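Local coordinates for leucine rich repeat and phosphatase domain containing protein (Entamoeba histolytica, PDB 3EMU) that belongs to the dual specificity phosphatase family and is classed as a phosphoric monoester hydrolase, though its signature loop departs from the catalytic consensus, leaving its activity uncertain, at residues Y70-N75 against P102-A107. Residues are numbered along the deposited sequence; the frame is centred on the assembly and turned at random.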
loop_
_atom_site.group_PDB
_atom_site.type_symbol
_atom_site.label_atom_id
_atom_site.label_comp_id
_atom_site.label_asym_id
_atom_site.label_seq_id
_atom_site.Cartn_x
_atom_site.Cartn_y
_atom_site.Cartn_z
ATOM N N TYR A 70 -6.373 9.553 3.864
ATOM C CA TYR A 70 -7.706 9.086 4.156
ATOM C C TYR A 70 -8.594 9.132 2.881
ATOM O O TYR A 70 -9.183 8.106 2.491
ATOM C CB TYR A 70 -8.304 10.012 5.214
ATOM C CG TYR A 70 -9.714 9.695 5.577
ATOM C CD1 TYR A 70 -9.990 8.645 6.467
ATOM C CD2 TYR A 70 -10.790 10.414 5.027
ATOM C CE1 TYR A 70 -11.299 8.315 6.820
ATOM C CE2 TYR A 70 -12.119 10.117 5.383
ATOM C CZ TYR A 70 -12.373 9.056 6.298
ATOM O OH TYR A 70 -13.653 8.682 6.689
ATOM N N ASP A 71 -8.644 10.304 2.232
ATOM C CA ASP A 71 -9.516 10.535 1.098
ATOM C C ASP A 71 -9.190 9.598 -0.055
ATOM O O ASP A 71 -10.073 9.195 -0.848
ATOM C CB ASP A 71 -9.455 12.015 0.662
ATOM C CG ASP A 71 -10.215 12.943 1.623
ATOM O OD1 ASP A 71 -11.113 12.440 2.383
ATOM O OD2 ASP A 71 -9.924 14.174 1.624
ATOM N N SER A 72 -7.932 9.192 -0.138
ATOM C CA SER A 72 -7.515 8.391 -1.288
ATOM C C SER A 72 -7.749 6.890 -1.008
ATOM O O SER A 72 -7.541 6.029 -1.861
ATOM C CB SER A 72 -6.014 8.681 -1.613
ATOM O OG SER A 72 -5.185 7.945 -0.699
ATOM N N ILE A 73 -8.188 6.554 0.193
ATOM C CA ILE A 73 -8.258 5.131 0.540
ATOM C C ILE A 73 -9.169 4.266 -0.349
ATOM O O ILE A 73 -8.770 3.144 -0.791
ATOM C CB ILE A 73 -8.526 4.946 2.049
ATOM C CG1 ILE A 73 -7.256 5.356 2.818
ATOM C CG2 ILE A 73 -8.915 3.480 2.353
ATOM C CD1 ILE A 73 -7.351 5.301 4.370
ATOM N N PRO A 74 -10.382 4.776 -0.633
ATOM C CA PRO A 74 -11.317 3.932 -1.406
ATOM C C PRO A 74 -10.841 3.724 -2.845
ATOM O O PRO A 74 -10.887 2.600 -3.350
ATOM C CB PRO A 74 -12.675 4.685 -1.329
ATOM C CG PRO A 74 -12.551 5.599 -0.146
ATOM C CD PRO A 74 -11.042 5.932 0.009
ATOM N N ASN A 75 -10.328 4.780 -3.490
ATOM C CA ASN A 75 -9.667 4.576 -4.809
ATOM C C ASN A 75 -8.534 3.576 -4.792
ATOM O O ASN A 75 -8.423 2.754 -5.666
ATOM C CB ASN A 75 -9.207 5.900 -5.426
ATOM C CG ASN A 75 -10.371 6.693 -6.053
ATOM O OD1 ASN A 75 -10.354 7.926 -6.070
ATOM N ND2 ASN A 75 -11.396 5.985 -6.549
ATOM N N PRO A 102 3.630 2.076 2.717
ATOM C CA PRO A 102 3.193 1.149 3.776
ATOM C C PRO A 102 1.854 1.546 4.443
ATOM O O PRO A 102 1.080 0.650 4.789
ATOM C CB PRO A 102 4.343 1.190 4.787
ATOM C CG PRO A 102 5.584 1.606 3.924
ATOM C CD PRO A 102 5.018 2.547 2.907
ATOM N N ALA A 103 1.604 2.851 4.609
ATOM C CA ALA A 103 0.337 3.345 5.146
ATOM C C ALA A 103 -0.852 2.863 4.285
ATOM O O ALA A 103 -1.858 2.392 4.826
ATOM C CB ALA A 103 0.334 4.871 5.280
ATOM N N ILE A 104 -0.720 2.956 2.962
ATOM C CA ILE A 104 -1.740 2.445 2.056
ATOM C C ILE A 104 -1.954 0.942 2.213
ATOM O O ILE A 104 -3.102 0.470 2.172
ATOM C CB ILE A 104 -1.449 2.812 0.547
ATOM C CG1 ILE A 104 -1.662 4.293 0.301
ATOM C CG2 ILE A 104 -2.341 2.011 -0.452
ATOM C CD1 ILE A 104 -3.091 4.763 0.548
ATOM N N VAL A 105 -0.863 0.184 2.319
ATOM C CA VAL A 105 -0.956 -1.267 2.459
ATOM C C VAL A 105 -1.675 -1.641 3.771
ATOM O O VAL A 105 -2.484 -2.578 3.813
ATOM C CB VAL A 105 0.447 -1.972 2.329
ATOM C CG1 VAL A 105 0.410 -3.419 2.782
ATOM C CG2 VAL A 105 0.976 -1.908 0.863
ATOM N N ILE A 106 -1.375 -0.899 4.833
ATOM C CA ILE A 106 -2.082 -1.051 6.070
ATOM C C ILE A 106 -3.623 -0.814 5.921
ATOM O O ILE A 106 -4.391 -1.667 6.352
ATOM C CB ILE A 106 -1.484 -0.184 7.168
ATOM C CG1 ILE A 106 -0.069 -0.696 7.520
ATOM C CG2 ILE A 106 -2.412 -0.174 8.416
ATOM C CD1 ILE A 106 0.699 0.173 8.539
ATOM N N ALA A 107 -4.038 0.331 5.356
ATOM C CA ALA A 107 -5.437 0.618 5.097
ATOM C C ALA A 107 -6.115 -0.548 4.358
ATOM O O ALA A 107 -7.226 -1.007 4.738
ATOM C CB ALA A 107 -5.579 1.898 4.316
#
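Segments 70-75 and 102-107, on helices 68-85 and 100-112, come nearest at Ile73 and Ala107, whose CA atoms are 7.0 Å apart, and side chains alone join the two segments here. The CB of Ala107 points at the facing helix and sits 3.8 Å from Ile73 CD1, with CG1 and CG2 of Ile73 only slightly farther off. The methyl thus meets both branches of the isoleucine instead of a single tip. The torsions explain this: CG1 stands beside the backbone N (chi1 -71°) and carries CD1 out in an extended chain (chi2 177°), while CG2 takes the place anti to that N. Alanine suits this close approach because its single methyl lets the backbones draw together; the branched residue opposite supplies the bulk. Phe144 and Leu141 of helix 135-151 also touch Ile73 and Ala107, respectively, making this part of a buried apolar core.

About one turn before Ala107, Ile104 folds its chain (chi2 -62°) and brings CD1 to 4.0 Å from Ser72 OG, a van der Waals contact of methyl against hydroxyl. The serine's polarity is met within its own helix, where OG hydrogen-bonds to Leu69 O, so it can lie against an apolar neighbour. Ile104 also packs on Leu69 and Ala76, extending the apolar seam along helix 68-85.

In this dual specificity phosphatase fold, helix 68-85 precedes strand 89-94, and helix 100-112 directly follows the loop after it, the place of the family's P-loop, where phosphate binding is only inferred for this protein.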